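PlyP35 (Listeria phage P35, PDB 6S3Y) is a phage endolysin whose C-terminal cell-wall-binding domain, the part in this structure, probably anchors the enzyme to the Listeria cell wall. Local coordinates at residues T48-V51 with K56-R59; T70-N73 with S77-A80; A86-N91 with Y118-A123. All coordinates share one frame; numbering follows the deposited sequence.

Contact 1. Residues T48-V51 with K56-R59; sequences TGVV and KSVR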
loop_
_atom_site.group_PDB
_atom_site.type_symbol
_atom_site.label_atom_id
_atom_site.label_comp_id
_atom_site.label_asym_id
_atom_site.label_seq_id
_atom_site.Cartn_x
_atom_site.Cartn_y
_atom_site.Cartn_z
ATOM N N THR A 48 13.219 -2.868 -2.775
ATOM C CA THR A 48 12.932 -4.219 -3.276
ATOM C C THR A 48 13.507 -5.228 -2.291
ATOM O O THR A 48 14.351 -4.854 -1.489
ATOM C CB THR A 48 13.455 -4.403 -4.709
ATOM O OG1 THR A 48 13.027 -5.681 -5.186
ATOM C CG2 THR A 48 14.955 -4.301 -4.802
ATOM N N GLY A 49 13.042 -6.462 -2.360
ATOM C CA GLY A 49 13.627 -7.583 -1.624
ATOM C C GLY A 49 13.105 -8.891 -2.155
ATOM O O GLY A 49 12.314 -8.873 -3.128
ATOM N N VAL A 50 13.526 -9.981 -1.519
ATOM C CA VAL A 50 13.128 -11.346 -1.900
ATOM C C VAL A 50 12.545 -12.041 -0.669
ATOM O O VAL A 50 13.005 -11.767 0.431
ATOM C CB VAL A 50 14.352 -12.063 -2.480
ATOM C CG1 VAL A 50 14.086 -13.532 -2.722
ATOM C CG2 VAL A 50 14.771 -11.395 -3.783
ATOM N N VAL A 51 11.541 -12.885 -0.894
ATOM C CA VAL A 51 10.933 -13.794 0.110
ATOM C C VAL A 51 10.876 -15.192 -0.527
ATOM O O VAL A 51 11.089 -15.306 -1.766
ATOM C CB VAL A 51 9.552 -13.186 0.426
ATOM C CG1 VAL A 51 8.530 -13.515 -0.596
ATOM C CG2 VAL A 51 9.166 -13.156 1.852
ATOM N N LYS A 56 10.763 -21.431 -3.980
ATOM C CA LYS A 56 11.008 -20.359 -4.988
ATOM C C LYS A 56 11.315 -19.038 -4.271
ATOM O O LYS A 56 10.598 -18.696 -3.298
ATOM C CB LYS A 56 9.801 -20.197 -5.917
ATOM C CG LYS A 56 9.510 -21.381 -6.821
ATOM C CD LYS A 56 10.641 -21.661 -7.797
ATOM C CE LYS A 56 10.529 -23.004 -8.493
ATOM N NZ LYS A 56 9.257 -23.118 -9.241
ATOM N N SER A 57 12.368 -18.341 -4.696
ATOM C CA SER A 57 12.644 -16.929 -4.349
ATOM C C SER A 57 11.749 -16.035 -5.213
ATOM O O SER A 57 11.806 -16.171 -6.437
ATOM C CB SER A 57 14.077 -16.566 -4.551
ATOM O OG SER A 57 14.825 -16.917 -3.429
ATOM N N VAL A 58 10.996 -15.126 -4.604
ATOM C CA VAL A 58 10.068 -14.205 -5.313
ATOM C C VAL A 58 10.423 -12.778 -4.899
ATOM O O VAL A 58 10.664 -12.532 -3.704
ATOM C CB VAL A 58 8.606 -14.546 -5.011
ATOM C CG1 VAL A 58 8.305 -14.491 -3.534
ATOM C CG2 VAL A 58 7.679 -13.621 -5.766
ATOM N N ARG A 59 10.514 -11.875 -5.876
ATOM C CA ARG A 59 10.933 -10.477 -5.652
ATOM C C ARG A 59 9.685 -9.620 -5.423
ATOM O O ARG A 59 8.675 -9.824 -6.104
ATOM C CB ARG A 59 11.772 -9.956 -6.821
ATOM C CG ARG A 59 12.216 -8.517 -6.647
ATOM C CD ARG A 59 13.383 -8.143 -7.538
ATOM N NE ARG A 59 14.576 -8.916 -7.239
ATOM C CZ ARG A 59 15.438 -8.649 -6.275
ATOM N NH1 ARG A 59 15.250 -7.649 -5.436
ATOM N NH2 ARG A 59 16.474 -9.448 -6.107
#

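Contact 2. Residues T70-N73 with S77-A80; sequences TSKN and SVNA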
loop_
_atom_site.group_PDB
_atom_site.type_symbol
_atom_site.label_atom_id
_atom_site.label_comp_id
_atom_site.label_asym_id
_atom_site.label_seq_id
_atom_site.Cartn_x
_atom_site.Cartn_y
_atom_site.Cartn_z
ATOM N N THR A 70 16.471 0.610 10.055
ATOM C CA THR A 70 17.072 0.592 11.422
ATOM C C THR A 70 18.583 0.332 11.360
ATOM O O THR A 70 19.282 0.786 12.273
ATOM C CB THR A 70 16.314 -0.401 12.308
ATOM O OG1 THR A 70 16.394 -1.717 11.742
ATOM C CG2 THR A 70 14.841 -0.053 12.425
ATOM N N SER A 71 19.088 -0.322 10.305
ATOM C CA SER A 71 20.549 -0.549 10.134
ATOM C C SER A 71 20.900 -0.840 8.665
ATOM O O SER A 71 19.985 -1.227 7.891
ATOM C CB SER A 71 21.025 -1.659 11.030
ATOM O OG SER A 71 20.353 -2.868 10.733
ATOM N N LYS A 72 22.181 -0.671 8.345
ATOM C CA LYS A 72 22.706 -0.850 6.954
ATOM C C LYS A 72 23.700 -2.007 6.896
ATOM O O LYS A 72 24.604 -2.060 7.757
ATOM C CB LYS A 72 23.353 0.459 6.540
ATOM C CG LYS A 72 22.398 1.637 6.587
ATOM C CD LYS A 72 23.124 2.937 6.440
ATOM C CE LYS A 72 22.171 4.095 6.231
ATOM N NZ LYS A 72 22.949 5.307 5.903
ATOM N N ASN A 73 23.504 -2.945 5.976
ATOM C CA ASN A 73 24.378 -4.137 5.795
ATOM C C ASN A 73 25.524 -3.764 4.828
ATOM O O ASN A 73 25.347 -2.811 4.034
ATOM C CB ASN A 73 23.578 -5.350 5.333
ATOM C CG ASN A 73 22.406 -5.666 6.245
ATOM O OD1 ASN A 73 21.270 -5.833 5.798
ATOM N ND2 ASN A 73 22.673 -5.751 7.523
ATOM N N SER A 77 22.371 -3.796 1.242
ATOM C CA SER A 77 20.984 -4.014 1.724
ATOM C C SER A 77 20.768 -3.286 3.053
ATOM O O SER A 77 21.754 -2.767 3.608
ATOM C CB SER A 77 20.655 -5.477 1.827
ATOM O OG SER A 77 21.403 -6.141 2.846
ATOM N N VAL A 78 19.521 -3.233 3.535
ATOM C CA VAL A 78 19.152 -2.567 4.806
ATOM C C VAL A 78 18.236 -3.506 5.597
ATOM O O VAL A 78 17.568 -4.406 5.001
ATOM C CB VAL A 78 18.506 -1.192 4.567
ATOM C CG1 VAL A 78 19.471 -0.230 3.925
ATOM C CG2 VAL A 78 17.240 -1.288 3.751
ATOM N N ASN A 79 18.233 -3.328 6.919
ATOM C CA ASN A 79 17.271 -4.021 7.810
ATOM C C ASN A 79 16.210 -2.973 8.143
ATOM O O ASN A 79 16.603 -1.831 8.452
ATOM C CB ASN A 79 17.989 -4.648 8.988
ATOM C CG ASN A 79 19.237 -5.387 8.558
ATOM O OD1 ASN A 79 19.209 -6.362 7.792
ATOM N ND2 ASN A 79 20.359 -4.873 9.021
ATOM N N ALA A 80 14.938 -3.319 7.990
ATOM C CA ALA A 80 13.846 -2.334 8.113
ATOM C C ALA A 80 12.668 -2.936 8.862
ATOM O O ALA A 80 12.496 -4.181 8.833
ATOM C CB ALA A 80 13.400 -1.836 6.748
HETATM O O HOH W 1 23.097 -0.572 3.288
#

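Contact 3. Residues A86-N91 with Y118-A123; sequences AFCWDN and YPLYFA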
loop_
_atom_site.group_PDB
_atom_site.type_symbol
_atom_site.label_atom_id
_atom_site.label_comp_id
_atom_site.label_asym_id
_atom_site.label_seq_id
_atom_site.Cartn_x
_atom_site.Cartn_y
_atom_site.Cartn_z
ATOM N N ALA A 86 -1.877 3.237 3.936
ATOM C CA ALA A 86 -2.373 3.120 2.553
ATOM C C ALA A 86 -2.332 4.502 1.905
ATOM O O ALA A 86 -1.774 5.466 2.511
ATOM C CB ALA A 86 -3.746 2.505 2.576
ATOM N N PHE A 87 -2.920 4.629 0.727
ATOM C CA PHE A 87 -2.991 5.885 -0.038
ATOM C C PHE A 87 -4.368 5.963 -0.682
ATOM O O PHE A 87 -4.954 4.889 -0.965
ATOM C CB PHE A 87 -1.946 5.932 -1.143
ATOM C CG PHE A 87 -0.541 6.282 -0.726
ATOM C CD1 PHE A 87 -0.274 7.449 -0.039
ATOM C CD2 PHE A 87 0.518 5.462 -1.086
ATOM C CE1 PHE A 87 1.023 7.791 0.292
ATOM C CE2 PHE A 87 1.821 5.814 -0.758
ATOM C CZ PHE A 87 2.077 6.970 -0.059
ATOM N N CYS A 88 -4.838 7.186 -0.963
ATOM C CA CYS A 88 -5.843 7.413 -2.034
ATOM C C CYS A 88 -5.310 8.499 -2.963
ATOM O O CYS A 88 -4.471 9.358 -2.524
ATOM C CB CYS A 88 -7.218 7.742 -1.474
ATOM S SG CYS A 88 -7.210 9.159 -0.350
ATOM N N TRP A 89 -5.748 8.459 -4.220
ATOM C CA TRP A 89 -5.201 9.332 -5.282
ATOM C C TRP A 89 -6.338 10.105 -5.956
ATOM O O TRP A 89 -7.433 9.538 -6.102
ATOM C CB TRP A 89 -4.474 8.470 -6.314
ATOM C CG TRP A 89 -3.184 7.844 -5.850
ATOM C CD1 TRP A 89 -1.928 8.312 -6.050
ATOM C CD2 TRP A 89 -3.038 6.557 -5.214
ATOM N NE1 TRP A 89 -1.010 7.426 -5.573
ATOM C CE2 TRP A 89 -1.658 6.339 -5.055
ATOM C CE3 TRP A 89 -3.931 5.570 -4.770
ATOM C CZ2 TRP A 89 -1.141 5.186 -4.463
ATOM C CZ3 TRP A 89 -3.423 4.426 -4.191
ATOM C CH2 TRP A 89 -2.053 4.235 -4.044
ATOM N N ASP A 90 -6.037 11.296 -6.459
ATOM C CA ASP A 90 -7.079 12.114 -7.136
ATOM C C ASP A 90 -7.241 11.653 -8.574
ATOM O O ASP A 90 -8.045 12.240 -9.264
ATOM C CB ASP A 90 -6.785 13.591 -7.039
ATOM C CG ASP A 90 -5.672 14.114 -7.905
ATOM O OD1 ASP A 90 -4.830 13.317 -8.362
ATOM O OD2 ASP A 90 -5.646 15.335 -8.053
ATOM N N ASN A 91 -6.558 10.593 -8.997
ATOM C CA ASN A 91 -6.879 9.970 -10.309
ATOM C C ASN A 91 -6.524 8.485 -10.307
ATOM O O ASN A 91 -5.789 8.043 -9.417
ATOM C CB ASN A 91 -6.235 10.768 -11.444
ATOM C CG ASN A 91 -4.778 10.451 -11.624
ATOM O OD1 ASN A 91 -4.436 9.329 -11.951
ATOM N ND2 ASN A 91 -3.935 11.434 -11.421
ATOM N N TYR A 118 -12.346 2.722 -5.805
ATOM C CA TYR A 118 -13.371 3.028 -4.786
ATOM C C TYR A 118 -13.290 4.514 -4.463
ATOM O O TYR A 118 -12.225 5.024 -4.103
ATOM C CB TYR A 118 -13.218 2.080 -3.594
ATOM C CG TYR A 118 -13.665 0.684 -3.915
ATOM C CD1 TYR A 118 -12.801 -0.209 -4.530
ATOM C CD2 TYR A 118 -14.955 0.265 -3.657
ATOM C CE1 TYR A 118 -13.212 -1.488 -4.870
ATOM C CE2 TYR A 118 -15.375 -1.020 -3.981
ATOM C CZ TYR A 118 -14.506 -1.890 -4.595
ATOM O OH TYR A 118 -14.919 -3.150 -4.886
ATOM N N PRO A 119 -14.412 5.261 -4.645
ATOM C CA PRO A 119 -14.394 6.704 -4.449
ATOM C C PRO A 119 -14.485 7.095 -2.976
ATOM O O PRO A 119 -15.277 6.524 -2.231
ATOM C CB PRO A 119 -15.636 7.167 -5.223
ATOM C CG PRO A 119 -16.595 5.973 -5.082
ATOM C CD PRO A 119 -15.698 4.766 -5.161
ATOM N N LEU A 120 -13.663 8.064 -2.597
ATOM C CA LEU A 120 -13.658 8.670 -1.243
ATOM C C LEU A 120 -13.925 10.166 -1.447
ATOM O O LEU A 120 -13.047 10.859 -2.053
ATOM C CB LEU A 120 -12.314 8.461 -0.551
ATOM C CG LEU A 120 -11.937 7.006 -0.288
ATOM C CD1 LEU A 120 -10.522 6.886 0.292
ATOM C CD2 LEU A 120 -12.931 6.366 0.645
ATOM N N TYR A 121 -15.077 10.627 -0.951
ATOM C CA TYR A 121 -15.423 12.057 -0.936
ATOM C C TYR A 121 -14.984 12.637 0.414
ATOM O O TYR A 121 -15.577 12.274 1.454
ATOM C CB TYR A 121 -16.920 12.286 -1.161
ATOM C CG TYR A 121 -17.219 13.774 -1.185
ATOM C CD1 TYR A 121 -16.977 14.520 -2.338
ATOM C CD2 TYR A 121 -17.678 14.465 -0.067
ATOM C CE1 TYR A 121 -17.281 15.876 -2.406
ATOM C CE2 TYR A 121 -17.920 15.829 -0.094
ATOM C CZ TYR A 121 -17.750 16.539 -1.276
ATOM O OH TYR A 121 -18.034 17.885 -1.321
ATOM N N PHE A 122 -14.018 13.545 0.393
ATOM C CA PHE A 122 -13.522 14.271 1.599
ATOM C C PHE A 122 -14.241 15.633 1.698
ATOM O O PHE A 122 -14.067 16.437 0.797
ATOM C CB PHE A 122 -12.005 14.414 1.499
ATOM C CG PHE A 122 -11.255 13.134 1.757
ATOM C CD1 PHE A 122 -11.099 12.659 3.049
ATOM C CD2 PHE A 122 -10.777 12.368 0.713
ATOM C CE1 PHE A 122 -10.438 11.462 3.287
ATOM C CE2 PHE A 122 -10.091 11.177 0.951
ATOM C CZ PHE A 122 -9.945 10.722 2.234
ATOM N N ALA A 123 -15.067 15.846 2.719
ATOM C CA ALA A 123 -15.775 17.116 3.021
ATOM C C ALA A 123 -14.839 18.333 2.838
ATOM O O ALA A 123 -15.174 19.207 2.008
ATOM C CB ALA A 123 -16.339 17.066 4.421
#

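Contact 1. Residues T48-V51 with K56-R59
Val50 faces Arg59 as a non-hydrogen-bonded pair, CA to CA 4.4 Å, and Val51 faces Val58 as the hydrogen-bonded pair beside it, so that strands 48-51 and 56-59 run antiparallel at 157° with their axes 4.6 Å apart. Two backbone bonds close the second pair: Val51 N gives its proton to Val58 O at 3.0 Å, and Val58 N returns one to Val51 O at 2.8 Å. Between the strands, Arg59 CA also directs its hydrogen at Gly49 O, 3.3 Å away.

On the face that carries Val50 and Arg59, the arginine side chain does most of the bridging. Its chain starts out extended and then bends at the CG-CD bond (chi3 -63°), which swings the guanidinium back across the first strand. There Arg59 NH1 donates to Thr48 OG1 at 3.0 Å and 163°, with the oxygen lying in the guanidinium plane, while Val50 CG2 rests over one face of the group, 3.5 Å from Arg59 NH2 and displaced toward the rim. The hydroxyl at its edge and the methyl over its face thus help to hold the charged end. Thr48 OG1 is itself tied to the Gly60 carbonyl, a second-shell bond that sets the hydroxyl to receive the arginine. The other branch of Val50, CG1, touches Ser57 OG at 3.5 Å. Arg59 also meets a neighbouring molecule in the crystal, which may influence its pose.

Val51 and Val58 lie side by side on the opposite face, pointing the same way, and both pack on Val28 of strand 27-32. The pairing belongs to the hairpin of strands 46-53 and 56-63; on the other flank of strand 46-53, Thr48 bonds through its backbone to Thr40 of strand 36-41.

Contact 2. Residues T70-N73 with S77-A80
The side-chain amides of Asn73 and Asn79 meet on one face of the hairpin, the two side chains crossing at about a right angle and the amide planes turned 60° from each other, so neither group lies flat on the other. A serine flanks each: Ser77 OG approaches the base of the first amide, 3.4 Å from Asn73 CB, and Ser71 OG that of the second, 3.4 Å from Asn79 CB. Ser71 reaches it because its hydroxyl is folded back over the main chain (chi1 60°), on the face it shares with Asn79. The hydroxyl of Ser77 is hydrogen-bonded to Asp75 in the connecting loop. Lys72 and Val78 form the pair on the other face, meeting only loosely through their aliphatic parts.

The backbone of Asn79 is held through both its N and its O. Asn79 N donates to Ser71 O at 2.9 Å, and Asn79 O accepts from Thr70 N at 2.9 Å and, weakly, from Ser71 N at 3.4 Å. Toward the loop, Asn73 N bonds to Ser77 O at 2.9 Å. A water donates to that same carbonyl, Ser77 O, at 2.6 Å and also to Asn73 O at 3.3 Å, bridging the two sides of the turn.

Strand 36-41 lies along the other edge of 77-80, where Val78 and Ala80 have backbone bonds to Leu39 and Val37. Two residues, Thr70 and Ser71, opposite the single Asn79, with Thr70 twisted to a psi of -25°, make a classic beta bulge in an antiparallel hairpin.

Contact 3. Residues A86-N91 with Y118-A123
Cys88 alone carries the first segment's side of this contact, its small side chain pressed against Leu120 and Phe122, which both come from the same side, while the backbones of the two stretches stay well apart, the nearest CA atoms being those of Cys88 and Leu120 at 8.0 Å. No hydrogen bond joins them. The sulfur lies between the backbone N and carbonyl carbon about the CA-CB bond (chi1 56°), and this rotation brings it to the aromatic ring: Cys88 SG is 3.8 Å from Phe122 CE2 and 5.0 Å from the ring centroid. At 73° off the ring normal it approaches obliquely, a sulfur-aromatic contact in which the ring is met near CE2 and CZ. Behind the sulfur, Cys88 CB touches Leu120 CD1 at 3.8 Å, and the same methyl is 4.1 Å from Cys88 SG, so one leucine branch packs along both atoms of the cysteine side chain.

Ile100 and Leu102 of strand 99-103 and Phe129 of strand 128-132 also pack against Cys88. Strand 78-89 thus faces strand 117-121 and the residues just after it across a buried hydrophobic interior, packing consistent with the small SH3-like barrel of this cell-wall-binding family.

Overall arrangement
Contacts 1 and 2 are both hairpin pairings at the partly buried margin of one antiparallel sheet, their centres about 16 Å apart on the same side of the chain's centre. Contact 3 lies on the other side, about 31 and 33 Å from contacts 1 and 2, centre to centre, and is buried. Strand 78-89 runs between the two regions, entering contact 2 near its start and contact 3 near its end. Chemistry follows place: 48-51 with 56-59 adds a charged side chain to regular backbone pairing, 70-73 with 77-80 relies on polar groups, a bulge and a water, while 86-91 with 118-123 joins non-adjacent strands by apolar and sulfur contacts only.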